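Local coordinates for peptidoglycan synthetase penicillin-binding protein 3 (Bifidobacterium adolescentis, PDB 4YE5) that probably binds penicillin and, as a member of the transpeptidase family, probably takes part in cross-linking peptidoglycan during cell-wall synthesis, at residues M409-A414 with V518-L523; W242-V247 with E281-G286; G107-I112 with V117-D122; A89-L94 with G137-A142. One frame throughout, in Å; residues are numbered along the deposited sequence.

Contact 1: residues M409-A414 with V518-L523; sequences MQLTNA and VITVVL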
loop_
_atom_site.group_PDB
_atom_site.type_symbol
_atom_site.label_atom_id
_atom_site.label_comp_id
_atom_site.label_asym_id
_atom_site.label_seq_id
_atom_site.Cartn_x
_atom_site.Cartn_y
_atom_site.Cartn_z
HETATM N N MSE A 409 -8.154 2.596 6.431
HETATM C CA MSE A 409 -8.470 3.108 5.095
HETATM C C MSE A 409 -9.979 3.353 4.949
HETATM O O MSE A 409 -10.421 4.346 4.361
HETATM C CB MSE A 409 -7.999 2.144 3.988
HETATM C CG MSE A 409 -6.487 1.931 3.920
HETATM SE SE MSE A 409 -5.878 0.527 5.135
HETATM C CE MSE A 409 -6.492 -1.077 4.179
ATOM N N GLN A 410 -10.771 2.416 5.454
ATOM C CA GLN A 410 -12.226 2.548 5.404
ATOM C C GLN A 410 -12.706 3.731 6.254
ATOM O O GLN A 410 -13.571 4.501 5.840
ATOM C CB GLN A 410 -12.878 1.274 5.931
ATOM C CG GLN A 410 -12.722 0.076 5.004
ATOM C CD GLN A 410 -13.245 -1.182 5.653
ATOM O OE1 GLN A 410 -13.045 -1.382 6.854
ATOM N NE2 GLN A 410 -13.933 -2.032 4.878
ATOM N N LEU A 411 -12.143 3.874 7.446
ATOM C CA LEU A 411 -12.532 4.976 8.320
ATOM C C LEU A 411 -12.198 6.315 7.650
ATOM O O LEU A 411 -12.986 7.254 7.653
ATOM C CB LEU A 411 -11.785 4.861 9.653
ATOM C CG LEU A 411 -12.171 5.910 10.696
ATOM C CD1 LEU A 411 -13.661 5.876 10.892
ATOM C CD2 LEU A 411 -11.436 5.637 12.009
ATOM N N THR A 412 -11.019 6.372 7.046
ATOM C CA THR A 412 -10.519 7.583 6.449
ATOM C C THR A 412 -11.354 7.937 5.214
ATOM O O THR A 412 -11.686 9.096 5.007
ATOM C CB THR A 412 -9.032 7.433 6.091
ATOM O OG1 THR A 412 -8.276 7.299 7.304
ATOM C CG2 THR A 412 -8.517 8.653 5.338
ATOM N N ASN A 413 -11.701 6.936 4.407
ATOM C CA ASN A 413 -12.555 7.179 3.257
ATOM C C ASN A 413 -13.963 7.649 3.658
ATOM O O ASN A 413 -14.541 8.504 2.993
ATOM C CB ASN A 413 -12.665 5.950 2.343
ATOM C CG ASN A 413 -12.822 6.338 0.876
ATOM O OD1 ASN A 413 -12.361 7.409 0.460
ATOM N ND2 ASN A 413 -13.467 5.476 0.086
ATOM N N ALA A 414 -14.503 7.093 4.734
ATOM C CA ALA A 414 -15.836 7.504 5.211
ATOM C C ALA A 414 -15.819 8.969 5.645
ATOM O O ALA A 414 -16.707 9.749 5.311
ATOM C CB ALA A 414 -16.290 6.605 6.377
ATOM N N VAL A 518 -7.369 14.480 4.566
ATOM C CA VAL A 518 -7.844 13.796 5.751
ATOM C C VAL A 518 -6.686 13.008 6.340
ATOM O O VAL A 518 -5.912 12.352 5.619
ATOM C CB VAL A 518 -9.003 12.832 5.437
ATOM C CG1 VAL A 518 -9.469 12.121 6.730
ATOM C CG2 VAL A 518 -10.153 13.618 4.801
ATOM N N ILE A 519 -6.561 13.103 7.649
ATOM C CA ILE A 519 -5.452 12.512 8.370
ATOM C C ILE A 519 -6.070 11.732 9.486
ATOM O O ILE A 519 -6.785 12.289 10.317
ATOM C CB ILE A 519 -4.588 13.598 9.043
ATOM C CG1 ILE A 519 -4.047 14.601 8.003
ATOM C CG2 ILE A 519 -3.412 12.956 9.798
ATOM C CD1 ILE A 519 -3.614 15.920 8.665
ATOM N N THR A 520 -5.789 10.444 9.527
ATOM C CA THR A 520 -6.340 9.629 10.589
ATOM C C THR A 520 -5.211 8.954 11.347
ATOM O O THR A 520 -4.268 8.455 10.740
ATOM C CB THR A 520 -7.282 8.559 10.015
ATOM O OG1 THR A 520 -8.338 9.195 9.281
ATOM C CG2 THR A 520 -7.892 7.721 11.146
ATOM N N VAL A 521 -5.308 8.936 12.671
ATOM C CA VAL A 521 -4.312 8.285 13.516
ATOM C C VAL A 521 -5.014 7.333 14.487
ATOM O O VAL A 521 -6.064 7.670 15.036
ATOM C CB VAL A 521 -3.475 9.320 14.303
ATOM C CG1 VAL A 521 -2.596 8.621 15.394
ATOM C CG2 VAL A 521 -2.575 10.104 13.350
ATOM N N VAL A 522 -4.451 6.140 14.668
ATOM C CA VAL A 522 -4.944 5.181 15.658
ATOM C C VAL A 522 -3.775 4.700 16.501
ATOM O O VAL A 522 -2.778 4.230 15.950
ATOM C CB VAL A 522 -5.604 3.954 14.966
ATOM C CG1 VAL A 522 -6.213 3.033 16.005
ATOM C CG2 VAL A 522 -6.672 4.426 13.951
ATOM N N LEU A 523 -3.886 4.816 17.825
ATOM C CA LEU A 523 -2.830 4.378 18.746
ATOM C C LEU A 523 -3.407 3.380 19.722
ATOM O O LEU A 523 -4.506 3.584 20.240
ATOM C CB LEU A 523 -2.277 5.575 19.561
ATOM C CG LEU A 523 -1.842 6.804 18.759
ATOM C CD1 LEU A 523 -1.463 7.933 19.737
ATOM C CD2 LEU A 523 -0.650 6.482 17.843
#
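Thr412, on helix 408-419, and Thr520, on strand 517-524, meet hydroxyl to hydroxyl. Their OG1 atoms lie 2.7 Å apart, at hydrogen-bonding distance. Each oxygen also has a partner outside the pair: Thr412 OG1 bonds to Val408 O, one turn back in the helix, and Thr520 OG1 bonds to Ser507 OG of the next strand. Both threonines are buried, and their hydroxyls link the helix backbone to the sheet.

Thr412 holds OG1 anti to the carbonyl carbon (chi1 -66°). This leaves its methyl, CG2, anti to the backbone N, where it meets Val518 CG1 at 3.9 Å. The side chains of Thr412 and Val518 run alongside each other, pointing opposite ways. This is the close-fitting part of the contact.

The other side is looser. Leu411 CD2 comes only to 4.2 Å from Thr520 CG2. Val522 makes no close contact with the helix segment and packs on Phe283 instead. This loose side is still buried.

The axes of the two segments approach to 8.7 Å and run at 144°, closer to antiparallel than to perpendicular. The side chains of Ile519 and Val521 leave the opposite face of the strand and pack on helix 535-549, so helices cover both faces. A helix-covered antiparallel sheet of five strands is characteristic of the penicillin-binding transpeptidase domain, which shares its fold with the serine beta-lactamases.

Contact 2: residues W242-V247 with E281-G286; sequences WGIAMV and ETFEPG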
loop_
_atom_site.group_PDB
_atom_site.type_symbol
_atom_site.label_atom_id
_atom_site.label_comp_id
_atom_site.label_asym_id
_atom_site.label_seq_id
_atom_site.Cartn_x
_atom_site.Cartn_y
_atom_site.Cartn_z
ATOM N N TRP A 242 1.345 0.321 19.663
ATOM C CA TRP A 242 1.597 0.552 18.241
ATOM C C TRP A 242 0.807 1.764 17.816
ATOM O O TRP A 242 -0.084 2.206 18.546
ATOM C CB TRP A 242 1.261 -0.667 17.336
ATOM C CG TRP A 242 -0.139 -1.311 17.473
ATOM C CD1 TRP A 242 -0.404 -2.558 17.992
ATOM C CD2 TRP A 242 -1.416 -0.782 17.037
ATOM N NE1 TRP A 242 -1.757 -2.815 17.927
ATOM C CE2 TRP A 242 -2.393 -1.759 17.338
ATOM C CE3 TRP A 242 -1.824 0.410 16.434
ATOM C CZ2 TRP A 242 -3.755 -1.565 17.067
ATOM C CZ3 TRP A 242 -3.186 0.599 16.154
ATOM C CH2 TRP A 242 -4.132 -0.387 16.488
ATOM N N GLY A 243 1.158 2.321 16.660
ATOM C CA GLY A 243 0.419 3.445 16.114
ATOM C C GLY A 243 0.381 3.291 14.605
ATOM O O GLY A 243 1.326 2.752 14.013
ATOM N N ILE A 244 -0.715 3.723 13.989
ATOM C CA ILE A 244 -0.801 3.741 12.524
ATOM C C ILE A 244 -1.384 5.088 12.110
ATOM O O ILE A 244 -2.085 5.724 12.888
ATOM C CB ILE A 244 -1.669 2.573 11.976
ATOM C CG1 ILE A 244 -3.135 2.772 12.298
ATOM C CG2 ILE A 244 -1.198 1.197 12.509
ATOM C CD1 ILE A 244 -3.986 1.471 12.186
ATOM N N ALA A 245 -1.081 5.538 10.897
ATOM C CA ALA A 245 -1.524 6.852 10.443
ATOM C C ALA A 245 -1.689 6.809 8.951
ATOM O O ALA A 245 -0.972 6.070 8.256
ATOM C CB ALA A 245 -0.489 7.926 10.793
HETATM N N MSE A 246 -2.606 7.623 8.450
HETATM C CA MSE A 246 -2.875 7.680 7.019
HETATM C C MSE A 246 -3.151 9.108 6.613
HETATM O O MSE A 246 -3.797 9.847 7.360
HETATM C CB MSE A 246 -4.107 6.825 6.694
HETATM C CG MSE A 246 -4.489 6.848 5.248
HETATM SE SE MSE A 246 -5.950 5.603 5.043
HETATM C CE MSE A 246 -6.056 5.621 3.148
ATOM N N VAL A 247 -2.665 9.504 5.438
ATOM C CA VAL A 247 -2.982 10.816 4.892
ATOM C C VAL A 247 -3.619 10.627 3.518
ATOM O O VAL A 247 -3.032 9.979 2.644
ATOM C CB VAL A 247 -1.711 11.709 4.732
ATOM C CG1 VAL A 247 -2.094 13.041 4.055
ATOM C CG2 VAL A 247 -1.034 11.960 6.079
ATOM N N GLU A 281 -4.864 -4.076 10.424
ATOM C CA GLU A 281 -5.574 -3.881 11.689
ATOM C C GLU A 281 -7.053 -3.499 11.498
ATOM O O GLU A 281 -7.376 -2.614 10.702
ATOM C CB GLU A 281 -4.877 -2.794 12.518
ATOM C CG GLU A 281 -5.257 -2.840 13.990
ATOM C CD GLU A 281 -4.596 -4.015 14.707
ATOM O OE1 GLU A 281 -3.515 -4.456 14.279
ATOM O OE2 GLU A 281 -5.153 -4.500 15.694
ATOM N N THR A 282 -7.957 -4.163 12.219
ATOM C CA THR A 282 -9.335 -3.694 12.255
ATOM C C THR A 282 -9.744 -3.436 13.701
ATOM O O THR A 282 -9.175 -4.005 14.618
ATOM C CB THR A 282 -10.331 -4.689 11.608
ATOM O OG1 THR A 282 -10.340 -5.907 12.356
ATOM C CG2 THR A 282 -9.947 -4.987 10.149
ATOM N N PHE A 283 -10.728 -2.568 13.897
ATOM C CA PHE A 283 -11.111 -2.128 15.234
ATOM C C PHE A 283 -12.453 -1.430 15.127
ATOM O O PHE A 283 -12.833 -0.959 14.041
ATOM C CB PHE A 283 -10.078 -1.124 15.771
ATOM C CG PHE A 283 -9.712 -0.039 14.769
ATOM C CD1 PHE A 283 -10.422 1.143 14.707
ATOM C CD2 PHE A 283 -8.675 -0.242 13.857
ATOM C CE1 PHE A 283 -10.085 2.133 13.771
ATOM C CE2 PHE A 283 -8.324 0.741 12.928
ATOM C CZ PHE A 283 -9.028 1.914 12.872
ATOM N N GLU A 284 -13.161 -1.342 16.250
ATOM C CA GLU A 284 -14.363 -0.530 16.308
ATOM C C GLU A 284 -13.921 0.905 16.291
ATOM O O GLU A 284 -12.968 1.265 16.997
ATOM C CB GLU A 284 -15.176 -0.820 17.583
ATOM C CG GLU A 284 -15.776 -2.226 17.639
ATOM C CD GLU A 284 -16.342 -2.539 19.022
ATOM O OE1 GLU A 284 -15.570 -2.514 20.007
ATOM O OE2 GLU A 284 -17.557 -2.793 19.124
ATOM N N PRO A 285 -14.600 1.746 15.482
ATOM C CA PRO A 285 -14.189 3.147 15.370
ATOM C C PRO A 285 -14.651 4.009 16.554
ATOM O O PRO A 285 -14.173 5.130 16.672
ATOM C CB PRO A 285 -14.871 3.606 14.075
ATOM C CG PRO A 285 -16.136 2.781 14.025
ATOM C CD PRO A 285 -15.718 1.417 14.577
ATOM N N GLY A 286 -15.554 3.508 17.398
ATOM C CA GLY A 286 -16.074 4.310 18.492
ATOM C C GLY A 286 -16.784 5.571 17.997
ATOM O O GLY A 286 -17.369 5.576 16.913
HETATM O O HOH W 1 -3.454 -5.708 17.936
#
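Glu281 OE2 accepts a hydrogen bond of 3.1 Å from a water, and the same water accepts a weak one of 3.4 Å from Trp242 NE1. The water thus bridges the carboxylate and the indole. The two side chains also touch directly, approaching from opposite directions. Glu281 CD lies 3.5 Å from Trp242 CZ2, on the benzo part of the indole. The approach is oblique, with the carboxylate and ring planes 43° apart. The Glu281 chain bends at chi2 (74°), and its CG also lies against the ring, 3.7 Å from Trp242 CH2.

Beside the buried Ile244 and Phe283 the contact is apolar. Ile244 CD1 sits 4.4 Å from Glu281 CB and 4.5 Å from Phe283 CE2. Val522 of the adjacent strand packs against Trp242, Ile244 and Phe283.

The loop 281-286 leads toward what is probably the SxxK motif of the family. Arg277 makes a cation-pi contact with Trp242 and a long, weak ion pair with Glu281 OE1. The chemistry is therefore mixed. The carboxylate lies near a water, an indole and a more distant arginine, whose charge may help to stabilise it, while apolar groups pack the loop against strand 242-249.

Contact 3: residues G107-I112 with V117-D122; sequences GAKLSI and VVLKKD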
loop_
_atom_site.group_PDB
_atom_site.type_symbol
_atom_site.label_atom_id
_atom_site.label_comp_id
_atom_site.label_asym_id
_atom_site.label_seq_id
_atom_site.Cartn_x
_atom_site.Cartn_y
_atom_site.Cartn_z
ATOM N N GLY A 107 37.855 -25.522 -19.317
ATOM C CA GLY A 107 37.807 -26.790 -20.027
ATOM C C GLY A 107 37.463 -27.950 -19.112
ATOM O O GLY A 107 36.755 -28.884 -19.511
ATOM N N ALA A 108 37.972 -27.892 -17.883
ATOM C CA ALA A 108 37.690 -28.913 -16.878
ATOM C C ALA A 108 36.232 -28.859 -16.420
ATOM O O ALA A 108 35.572 -29.892 -16.282
ATOM C CB ALA A 108 38.644 -28.769 -15.678
ATOM N N LYS A 109 35.726 -27.659 -16.171
ATOM C CA LYS A 109 34.323 -27.527 -15.805
ATOM C C LYS A 109 33.390 -28.040 -16.907
ATOM O O LYS A 109 32.298 -28.559 -16.624
ATOM C CB LYS A 109 33.978 -26.081 -15.461
ATOM C CG LYS A 109 34.515 -25.618 -14.129
ATOM C CD LYS A 109 34.154 -24.169 -13.889
ATOM C CE LYS A 109 34.655 -23.696 -12.538
ATOM N NZ LYS A 109 34.443 -22.237 -12.380
ATOM N N LEU A 110 33.814 -27.902 -18.161
ATOM C CA LEU A 110 32.954 -28.290 -19.283
ATOM C C LEU A 110 33.161 -29.752 -19.669
ATOM O O LEU A 110 32.488 -30.280 -20.564
ATOM C CB LEU A 110 33.204 -27.369 -20.483
ATOM C CG LEU A 110 32.693 -25.933 -20.291
ATOM C CD1 LEU A 110 33.237 -25.012 -21.381
ATOM C CD2 LEU A 110 31.165 -25.905 -20.268
ATOM N N SER A 111 34.102 -30.398 -18.990
ATOM C CA SER A 111 34.439 -31.786 -19.274
ATOM C C SER A 111 33.764 -32.743 -18.294
ATOM O O SER A 111 33.979 -33.953 -18.362
ATOM C CB SER A 111 35.950 -31.986 -19.245
ATOM O OG SER A 111 36.552 -31.516 -20.441
ATOM N N ILE A 112 32.948 -32.204 -17.392
ATOM C CA ILE A 112 32.176 -33.050 -16.480
ATOM C C ILE A 112 30.932 -33.624 -17.157
ATOM O O ILE A 112 30.689 -33.400 -18.343
ATOM C CB ILE A 112 31.735 -32.306 -15.212
ATOM C CG1 ILE A 112 30.631 -31.294 -15.535
ATOM C CG2 ILE A 112 32.924 -31.636 -14.535
ATOM C CD1 ILE A 112 29.986 -30.699 -14.302
ATOM N N VAL A 117 26.501 -26.504 -15.542
ATOM C CA VAL A 117 27.652 -26.124 -14.716
ATOM C C VAL A 117 27.741 -24.597 -14.650
ATOM O O VAL A 117 27.568 -23.919 -15.657
ATOM C CB VAL A 117 28.995 -26.771 -15.206
ATOM C CG1 VAL A 117 29.484 -26.165 -16.529
ATOM C CG2 VAL A 117 30.080 -26.637 -14.145
ATOM N N VAL A 118 27.958 -24.050 -13.457
ATOM C CA VAL A 118 28.188 -22.615 -13.332
ATOM C C VAL A 118 29.600 -22.305 -13.792
ATOM O O VAL A 118 30.551 -22.958 -13.361
ATOM C CB VAL A 118 28.022 -22.109 -11.883
ATOM C CG1 VAL A 118 28.413 -20.637 -11.800
ATOM C CG2 VAL A 118 26.603 -22.307 -11.422
ATOM N N LEU A 119 29.742 -21.327 -14.682
ATOM C CA LEU A 119 31.064 -20.952 -15.176
ATOM C C LEU A 119 31.544 -19.688 -14.486
ATOM O O LEU A 119 32.731 -19.545 -14.188
ATOM C CB LEU A 119 31.046 -20.739 -16.689
ATOM C CG LEU A 119 30.673 -21.967 -17.516
ATOM C CD1 LEU A 119 30.506 -21.569 -18.983
ATOM C CD2 LEU A 119 31.725 -23.060 -17.353
ATOM N N LYS A 120 30.619 -18.761 -14.255
ATOM C CA LYS A 120 30.939 -17.528 -13.545
ATOM C C LYS A 120 29.686 -16.842 -13.029
ATOM O O LYS A 120 28.676 -16.760 -13.737
ATOM C CB LYS A 120 31.729 -16.566 -14.433
ATOM C CG LYS A 120 32.385 -15.445 -13.646
ATOM C CD LYS A 120 33.265 -14.578 -14.513
ATOM C CE LYS A 120 33.891 -13.465 -13.673
ATOM N NZ LYS A 120 34.785 -12.595 -14.482
ATOM N N LYS A 121 29.764 -16.353 -11.793
ATOM C CA LYS A 121 28.659 -15.648 -11.154
ATOM C C LYS A 121 28.858 -14.149 -11.284
ATOM O O LYS A 121 29.987 -13.692 -11.487
ATOM C CB LYS A 121 28.606 -15.989 -9.658
ATOM C CG LYS A 121 28.429 -17.463 -9.347
ATOM C CD LYS A 121 28.270 -17.687 -7.852
ATOM C CE LYS A 121 28.308 -19.165 -7.507
ATOM N NZ LYS A 121 28.135 -19.377 -6.038
ATOM N N ASP A 122 27.767 -13.392 -11.164
ATOM C CA ASP A 122 27.837 -11.941 -11.009
ATOM C C ASP A 122 28.564 -11.199 -12.157
ATOM O O ASP A 122 29.351 -10.277 -11.923
ATOM C CB ASP A 122 28.493 -11.627 -9.654
ATOM C CG ASP A 122 28.462 -10.158 -9.311
ATOM O OD1 ASP A 122 27.428 -9.514 -9.565
ATOM O OD2 ASP A 122 29.486 -9.645 -8.820
#
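A helix end, a short loop and the outermost strand of a sheet within this chain form this contact, in which Val117 is packed by Lys109, Leu110 and Ile112. Val117 CG1 lies 3.7 Å from the carbonyl oxygen of Lys109 and 4.1 Å from Leu110 CD2. Its other methyl, CG2, meets Ile112 CD1 at 4.1 Å. With chi1 at 71°, CG1 of Val117 sits between the backbone N and the carbonyl carbon; CG1 faces Leu110 and CG2 faces Ile112, with Lys109 O close to both.

Leu110 CD2 also touches Leu119 CD2, at 4.1 Å, with the two side chains crossing at about a right angle. The extended chain of Lys109 passes the carbonyls of Val118 and Leu119. Its CD is 3.8 Å from Val118 O. Its NZ stays 3.7 Å from Leu119 O, too far for a hydrogen bond.

At the helix end Ser111 OG donates to Gly107 O at 2.8 Å, the donor tilted 30° from the carbonyl plane.

Leu119 and Lys120 form a classic beta bulge opposite Ile52 of strand 50-54. Leu110 reaches Val91 of helix 87-99 and Ala59 of helix 56-61, and Leu119 reaches Leu95. The contact thus joins strand 117-123 of a three-stranded antiparallel sheet to the helices beside it.

Contact 4: residues A89-L94 with G137-A142; sequences AAVARL and GGIVYA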
loop_
_atom_site.group_PDB
_atom_site.type_symbol
_atom_site.label_atom_id
_atom_site.label_comp_id
_atom_site.label_asym_id
_atom_site.label_seq_id
_atom_site.Cartn_x
_atom_site.Cartn_y
_atom_site.Cartn_z
ATOM N N ALA A 89 37.397 -28.102 -24.915
ATOM C CA ALA A 89 38.613 -27.343 -25.140
ATOM C C ALA A 89 38.311 -26.140 -26.033
ATOM O O ALA A 89 38.761 -25.039 -25.751
ATOM C CB ALA A 89 39.695 -28.225 -25.742
ATOM N N ALA A 90 37.530 -26.341 -27.094
ATOM C CA ALA A 90 37.197 -25.234 -27.996
ATOM C C ALA A 90 36.316 -24.177 -27.324
ATOM O O ALA A 90 36.564 -22.971 -27.456
ATOM C CB ALA A 90 36.527 -25.763 -29.278
ATOM N N VAL A 91 35.293 -24.621 -26.596
ATOM C CA VAL A 91 34.421 -23.693 -25.899
ATOM C C VAL A 91 35.223 -22.895 -24.879
ATOM O O VAL A 91 35.037 -21.676 -24.741
ATOM C CB VAL A 91 33.235 -24.400 -25.176
ATOM C CG1 VAL A 91 32.342 -23.361 -24.446
ATOM C CG2 VAL A 91 32.407 -25.227 -26.162
ATOM N N ALA A 92 36.120 -23.577 -24.169
ATOM C CA ALA A 92 36.908 -22.922 -23.123
ATOM C C ALA A 92 37.805 -21.826 -23.705
ATOM O O ALA A 92 37.898 -20.740 -23.148
ATOM C CB ALA A 92 37.747 -23.954 -22.319
ATOM N N ARG A 93 38.443 -22.116 -24.837
ATOM C CA ARG A 93 39.325 -21.149 -25.501
ATOM C C ARG A 93 38.582 -19.905 -25.952
ATOM O O ARG A 93 39.095 -18.786 -25.863
ATOM C CB ARG A 93 39.996 -21.781 -26.717
ATOM C CG ARG A 93 41.357 -22.314 -26.430
ATOM C CD ARG A 93 41.964 -22.974 -27.643
ATOM N NE ARG A 93 43.147 -23.731 -27.254
ATOM C CZ ARG A 93 43.927 -24.391 -28.099
ATOM N NH1 ARG A 93 43.663 -24.407 -29.409
ATOM N NH2 ARG A 93 44.974 -25.034 -27.630
ATOM N N LEU A 94 37.378 -20.104 -26.470
ATOM C CA LEU A 94 36.555 -18.984 -26.904
ATOM C C LEU A 94 36.131 -18.139 -25.709
ATOM O O LEU A 94 36.135 -16.908 -25.762
ATOM C CB LEU A 94 35.335 -19.496 -27.690
ATOM C CG LEU A 94 35.625 -20.045 -29.087
ATOM C CD1 LEU A 94 34.460 -20.881 -29.615
ATOM C CD2 LEU A 94 35.951 -18.895 -30.066
ATOM N N GLY A 137 25.471 -20.222 -28.741
ATOM C CA GLY A 137 24.139 -20.249 -28.130
ATOM C C GLY A 137 23.687 -21.686 -27.982
ATOM O O GLY A 137 23.986 -22.524 -28.823
ATOM N N GLY A 138 22.970 -21.979 -26.911
ATOM C CA GLY A 138 22.672 -23.351 -26.577
ATOM C C GLY A 138 23.700 -23.849 -25.579
ATOM O O GLY A 138 23.345 -24.381 -24.536
ATOM N N ILE A 139 24.981 -23.651 -25.879
ATOM C CA ILE A 139 26.039 -24.241 -25.051
ATOM C C ILE A 139 26.311 -23.410 -23.809
ATOM O O ILE A 139 26.482 -23.939 -22.714
ATOM C CB ILE A 139 27.332 -24.424 -25.848
ATOM C CG1 ILE A 139 27.031 -25.264 -27.092
ATOM C CG2 ILE A 139 28.434 -25.060 -24.965
ATOM C CD1 ILE A 139 28.160 -25.340 -28.050
ATOM N N VAL A 140 26.349 -22.100 -23.988
ATOM C CA VAL A 140 26.556 -21.190 -22.877
ATOM C C VAL A 140 25.373 -20.216 -22.856
ATOM O O VAL A 140 24.933 -19.745 -23.905
ATOM C CB VAL A 140 27.876 -20.417 -23.051
ATOM C CG1 VAL A 140 28.087 -19.463 -21.907
ATOM C CG2 VAL A 140 29.047 -21.385 -23.164
ATOM N N TYR A 141 24.843 -19.940 -21.675
ATOM C CA TYR A 141 23.771 -18.955 -21.551
ATOM C C TYR A 141 23.846 -18.194 -20.232
ATOM O O TYR A 141 24.551 -18.591 -19.283
ATOM C CB TYR A 141 22.387 -19.596 -21.731
ATOM C CG TYR A 141 22.084 -20.723 -20.761
ATOM C CD1 TYR A 141 22.473 -22.028 -21.046
ATOM C CD2 TYR A 141 21.393 -20.481 -19.568
ATOM C CE1 TYR A 141 22.198 -23.066 -20.172
ATOM C CE2 TYR A 141 21.109 -21.523 -18.682
ATOM C CZ TYR A 141 21.516 -22.810 -18.994
ATOM O OH TYR A 141 21.242 -23.850 -18.137
ATOM N N ALA A 142 23.119 -17.089 -20.192
ATOM C CA ALA A 142 23.130 -16.186 -19.055
ATOM C C ALA A 142 21.841 -16.312 -18.241
ATOM O O ALA A 142 20.744 -16.285 -18.795
ATOM C CB ALA A 142 23.295 -14.767 -19.550
#
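Val91 carries the helix side of this contact alone, with one methyl for each of two partners. Its CG1 meets Val140 CG2 at 4.1 Å. Its CG2 meets Ile139 CG2 at 4.2 Å. With CG1 anti to the backbone N (chi1 180°), the two methyls fork over consecutive residues of the other segment. Val91 and Val140 lie flank to flank with their ends reversed, whereas Val91 and Ile139 meet at a slant.

The next shell closes around these three residues. Phe62 packs on both Val91 and Ile139, and so does Ala59 of helix 56-61. Leu110 adds a further contact on Val91. Ile131 of helix 125-132 and Ile52 of strand 50-54 pack on Val140.

Backbone bonds set the positions of the two sides. In the helix, Arg93 N bonds to Ala89 O and Leu94 N to Ala90 O, both at 3.1 Å; these bonds span Val91 and keep its turn helical. Across from it, Ile139 pairs with Asn55 and Tyr141 with Ile53, which ties the start of strand 140-144 to strand 50-54 and the residue after it. Before that strand the chain bends at Gly138, which has a positive phi of 95°.

All three touching residues are buried, and both contacts between them are methyl to methyl. The direct contact is purely apolar, consistent with hydrophobic packing; the polar bonds that position it lie in the backbones.

How the contacts relate
From the N terminus, contact 4 opens first, at helix 87-99, and closes at 137-142. Contact 3 lies wholly within that span and closes a short loop between helix 103-109 and strand 117-123. The two touch, and their strands flank strand 50-54 in one antiparallel sheet. Contacts 2 and 1 follow in series, in the transpeptidase domain. Contact 2 ties strand 242-249 to the loop 281-286. Contact 1 closes a longer loop, bringing strand 517-524 against helix 408-419. Strands 242-249 and 517-524 are antiparallel neighbours, so contacts 1 and 2 share a sheet. The centres of contacts 1 and 3 are about 57 Å apart, at separate parts of an elongated chain.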